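Local atomic coordinates of 6-phosphogluconolactonase (Thermotoga maritima, PDB entry 1VL1), a protein that catalyses the hydrolysis of 6-phosphogluconolactone to 6-phosphogluconate, the second step of the oxidative pentose phosphate pathway. Residues Ala141-Gly146 with Arg185-Ser190; Leu206-Ile209 with Pro214-Ala217. One frame throughout, in Å; residues are numbered along the deposited sequence.

Interaction 1: residues Ala141-Gly146 with Arg185-Ser190; sequences AILGMG and RALNTS
Ala-141 meets Ser-190 at the start of the strand segment: its methyl CB lies 3.5 Å from the hydroxyl OG of Ser-190, with the serine CB a little farther off, and the two CA atoms are 6.2 Å apart. Both residues are small and buried, which allows this close approach of backbones. The hydroxyl makes no bond to the strand; Ser-190 OG donates instead to Leu-187 O, 2.8 Å away, tilted 24° from the carbonyl plane. Ser-190 N reaches the same oxygen from the same face at 3.1 Å, closing a type I turn from Leu-187 to Ser-190, so two donors of one residue grip a carbonyl at the end of the helix. The hydroxyl can do this because chi1 of -55° sets OG beside its own backbone N and anti to the carbonyl carbon. With an alanine here, Leu-187 O would probably lose its second donor and the methyl of Ala-141 its nearest neighbour across the contact.

The strand here, 140-143, runs parallel to both 47-51 and 192-198 within the central sheet of this Rossmann-like family, and Ser-190 lies just before strand 192-198. Ile-142 turns the other way, onto Leu-51 and Leu-196. Leu-143, two residues on from Ala-141, again faces the helix 184-187, as alternation along a strand requires. One branch tip, CD2, comes to 4.3 Å from CD2 of Leu-187, a light methyl-to-methyl touch. The CB of Leu-187 does not aim at the strand; with chi2 at 175° CD1 runs on anti to CA, and the other branch, CD2, turns to the strand. A branched apolar side chain suits Leu-143 because it also packs on Val-151, Val-193 and Phe-195; at Leu-187 a long, branched one can reach the strand from such a CB.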
loop_
_atom_site.group_PDB
_atom_site.type_symbol
_atom_site.label_atom_id
_atom_site.label_comp_id
_atom_site.label_asym_id
_atom_site.label_seq_id
_atom_site.Cartn_x
_atom_site.Cartn_y
_atom_site.Cartn_z
ATOM N N ALA A 141 0.854 -1.531 6.475
ATOM C CA ALA A 141 0.926 -1.278 5.068
ATOM C C ALA A 141 0.191 -2.432 4.381
ATOM O O ALA A 141 0.455 -3.576 4.669
ATOM C CB ALA A 141 2.349 -1.186 4.581
ATOM N N ILE A 142 -0.770 -2.105 3.554
ATOM C CA ILE A 142 -1.554 -3.079 2.766
ATOM C C ILE A 142 -1.140 -2.928 1.314
ATOM O O ILE A 142 -1.484 -1.932 0.603
ATOM C CB ILE A 142 -3.097 -2.882 2.954
ATOM C CG1 ILE A 142 -3.478 -2.882 4.427
ATOM C CG2 ILE A 142 -3.874 -3.969 2.204
ATOM C CD1 ILE A 142 -4.892 -2.459 4.742
ATOM N N LEU A 143 -0.366 -3.906 0.858
ATOM C CA LEU A 143 0.312 -3.804 -0.405
ATOM C C LEU A 143 -0.064 -4.905 -1.340
ATOM O O LEU A 143 -0.471 -6.004 -0.878
ATOM C CB LEU A 143 1.823 -3.870 -0.159
ATOM C CG LEU A 143 2.376 -2.777 0.739
ATOM C CD1 LEU A 143 3.902 -2.984 0.953
ATOM C CD2 LEU A 143 2.070 -1.385 0.172
ATOM N N GLY A 144 -0.043 -4.607 -2.638
ATOM C CA GLY A 144 -0.069 -5.622 -3.700
ATOM C C GLY A 144 1.307 -5.951 -4.227
ATOM O O GLY A 144 2.310 -5.376 -3.798
ATOM N N MET A 145 1.367 -6.887 -5.148
ATOM C CA MET A 145 2.604 -7.153 -5.873
ATOM C C MET A 145 2.226 -7.492 -7.283
ATOM O O MET A 145 1.284 -8.204 -7.504
ATOM C CB MET A 145 3.317 -8.357 -5.259
ATOM C CG MET A 145 4.548 -8.773 -6.012
ATOM S SD MET A 145 5.329 -10.292 -5.423
ATOM C CE MET A 145 4.190 -11.444 -6.118
ATOM N N GLY A 146 2.937 -6.930 -8.235
ATOM C CA GLY A 146 2.706 -7.191 -9.608
ATOM C C GLY A 146 3.172 -8.566 -9.998
ATOM O O GLY A 146 3.961 -9.186 -9.286
ATOM N N ARG A 185 12.782 2.456 2.326
ATOM C CA ARG A 185 12.936 3.132 3.618
ATOM C C ARG A 185 11.609 3.473 4.273
ATOM O O ARG A 185 11.387 3.139 5.457
ATOM C CB ARG A 185 13.780 4.387 3.415
ATOM C CG ARG A 185 13.946 5.223 4.594
ATOM C CD ARG A 185 14.985 6.291 4.303
ATOM N NE ARG A 185 14.899 7.386 5.253
ATOM C CZ ARG A 185 15.207 8.658 4.979
ATOM N NH1 ARG A 185 15.638 9.020 3.762
ATOM N NH2 ARG A 185 15.068 9.577 5.932
ATOM N N ALA A 186 10.704 4.080 3.496
ATOM C CA ALA A 186 9.403 4.530 3.997
ATOM C C ALA A 186 8.548 3.299 4.338
ATOM O O ALA A 186 7.967 3.186 5.432
ATOM C CB ALA A 186 8.718 5.423 2.976
ATOM N N LEU A 187 8.517 2.355 3.406
ATOM C CA LEU A 187 7.654 1.157 3.584
ATOM C C LEU A 187 8.100 0.355 4.793
ATOM O O LEU A 187 7.286 -0.195 5.542
ATOM C CB LEU A 187 7.617 0.304 2.296
ATOM C CG LEU A 187 6.847 0.947 1.117
ATOM C CD1 LEU A 187 6.997 0.080 -0.081
ATOM C CD2 LEU A 187 5.390 1.046 1.480
ATOM N N ASN A 188 9.412 0.248 4.962
ATOM C CA ASN A 188 9.984 -0.539 6.034
ATOM C C ASN A 188 9.900 0.083 7.439
ATOM O O ASN A 188 10.263 -0.538 8.436
ATOM C CB ASN A 188 11.411 -0.942 5.616
ATOM C CG ASN A 188 11.442 -2.017 4.535
ATOM O OD1 ASN A 188 10.426 -2.625 4.225
ATOM N ND2 ASN A 188 12.608 -2.226 3.939
ATOM N N THR A 189 9.360 1.301 7.568
ATOM C CA THR A 189 8.987 1.796 8.888
ATOM C C THR A 189 7.683 1.182 9.398
ATOM O O THR A 189 7.357 1.348 10.578
ATOM C CB THR A 189 8.801 3.329 8.947
ATOM O OG1 THR A 189 7.696 3.738 8.121
ATOM C CG2 THR A 189 10.029 4.051 8.404
ATOM N N SER A 190 6.961 0.472 8.541
ATOM C CA SER A 190 5.690 -0.121 8.935
ATOM C C SER A 190 5.882 -1.273 9.914
ATOM O O SER A 190 6.703 -2.157 9.689
ATOM C CB SER A 190 4.972 -0.638 7.714
ATOM O OG SER A 190 4.767 0.297 6.676
#

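Interaction 2: residues Leu206-Ile209 with Pro214-Ala217; sequences LTEI and PLPA
The backbones of 206-209, near the C-terminal end of helix 200-210, and of 214-217, a loop entering a 3-10 turn, come closest at Ile-209 and Leu-215, whose CA atoms are 6.9 Å apart. No hydrogen bond joins them; side chains do the work. Leu-215 points its CB at the helix, and its CD1 lies 4.0 Å from CG1 of Ile-209, the two side chains crossing at about a right angle. Farther out, CD1 of Ile-209 reaches the methyl CB of Ala-217 at 3.9 Å. With chi1 at -76°, the longer branch of Ile-209 stands beside its backbone N and extends to both partners; the small alanine lets that tip in close. On the partly exposed flank, OE1 of Glu-208 lies 3.8 Å from CD1 of Leu-215, a van der Waals contact of carboxylate oxygen with methyl. A glutamate suits this place: its extended chain brings the carboxylate past the leucine while OE1 pairs with Arg-205 NE in a salt bridge. Ile-209 also packs on Met-145, Tyr-218 and Trp-228, and Ala-217 bonds through its backbone to Gly-149, so the end of helix 200-210 and the 3-10 turn pack together beside strand 225-231 and the loop after strand 140-143.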
loop_
_atom_site.group_PDB
_atom_site.type_symbol
_atom_site.label_atom_id
_atom_site.label_comp_id
_atom_site.label_asym_id
_atom_site.label_seq_id
_atom_site.Cartn_x
_atom_site.Cartn_y
_atom_site.Cartn_z
ATOM N N LEU A 206 6.232 -15.194 -5.653
ATOM C CA LEU A 206 6.449 -15.458 -4.236
ATOM C C LEU A 206 7.404 -16.612 -4.006
ATOM O O LEU A 206 8.278 -16.550 -3.127
ATOM C CB LEU A 206 5.142 -15.676 -3.492
ATOM C CG LEU A 206 5.339 -16.049 -2.004
ATOM C CD1 LEU A 206 5.997 -14.920 -1.233
ATOM C CD2 LEU A 206 3.966 -16.316 -1.454
ATOM N N THR A 207 7.317 -17.683 -4.801
ATOM C CA THR A 207 8.307 -18.767 -4.617
ATOM C C THR A 207 9.745 -18.317 -4.893
ATOM O O THR A 207 10.651 -18.766 -4.247
ATOM C CB THR A 207 7.999 -20.007 -5.420
ATOM O OG1 THR A 207 8.022 -19.745 -6.819
ATOM C CG2 THR A 207 6.584 -20.566 -5.053
ATOM N N GLU A 208 9.908 -17.424 -5.871
ATOM C CA GLU A 208 11.209 -16.842 -6.148
ATOM C C GLU A 208 11.712 -16.023 -4.955
ATOM O O GLU A 208 12.886 -16.125 -4.581
ATOM C CB GLU A 208 11.124 -16.008 -7.439
ATOM C CG GLU A 208 10.811 -16.858 -8.676
ATOM C CD GLU A 208 10.474 -16.060 -9.940
ATOM O OE1 GLU A 208 10.409 -14.825 -9.908
ATOM O OE2 GLU A 208 10.237 -16.722 -10.965
ATOM N N ILE A 209 10.821 -15.265 -4.324
ATOM C CA ILE A 209 11.125 -14.493 -3.103
ATOM C C ILE A 209 11.568 -15.418 -1.957
ATOM O O ILE A 209 12.540 -15.133 -1.245
ATOM C CB ILE A 209 9.914 -13.612 -2.721
ATOM C CG1 ILE A 209 9.881 -12.419 -3.682
ATOM C CG2 ILE A 209 10.024 -13.097 -1.336
ATOM C CD1 ILE A 209 8.565 -11.724 -3.785
ATOM N N PRO A 214 15.938 -11.263 -5.628
ATOM C CA PRO A 214 15.812 -9.873 -5.206
ATOM C C PRO A 214 14.785 -9.060 -6.023
ATOM O O PRO A 214 15.067 -7.959 -6.490
ATOM C CB PRO A 214 17.270 -9.339 -5.368
ATOM C CG PRO A 214 17.779 -10.097 -6.487
ATOM C CD PRO A 214 17.197 -11.512 -6.347
ATOM N N LEU A 215 13.587 -9.587 -6.187
ATOM C CA LEU A 215 12.479 -8.804 -6.746
ATOM C C LEU A 215 12.183 -7.683 -5.765
ATOM O O LEU A 215 12.484 -7.827 -4.572
ATOM C CB LEU A 215 11.219 -9.676 -6.872
ATOM C CG LEU A 215 11.342 -10.937 -7.680
ATOM C CD1 LEU A 215 10.043 -11.759 -7.656
ATOM C CD2 LEU A 215 11.756 -10.664 -9.061
ATOM N N PRO A 216 11.620 -6.563 -6.233
ATOM C CA PRO A 216 11.345 -5.452 -5.295
ATOM C C PRO A 216 10.628 -5.881 -3.995
ATOM O O PRO A 216 10.984 -5.408 -2.915
ATOM C CB PRO A 216 10.517 -4.482 -6.128
ATOM C CG PRO A 216 11.163 -4.657 -7.507
ATOM C CD PRO A 216 11.308 -6.163 -7.633
ATOM N N ALA A 217 9.585 -6.697 -4.134
ATOM C CA ALA A 217 8.820 -7.120 -2.979
ATOM C C ALA A 217 9.635 -7.837 -1.942
ATOM O O ALA A 217 9.232 -7.912 -0.756
ATOM C CB ALA A 217 7.653 -7.934 -3.382
#

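How the interactions relate
Coming from the N terminus, the chain passes through four strands and their helices before strand 140-143; interaction 1 then closes a long excursion, 38 residues lying between its segments, when 185-190 returns to the strand. From there strand 192-198 leads into helix 200-210, and interaction 2 closes a short loop of four residues where 214-217 folds back on the helix's end. The two are in series, neither nesting nor crossing, with centres about 14 Å apart. They meet through Met-145, in the tail of segment 141-146 beyond the contact with 185-190; its SD lies 3.9 Å from both Ala-217 CB and Ile-209 CD1. The buried core of the sheet is thus joined to the peripheral helix and loop before strand 225-231.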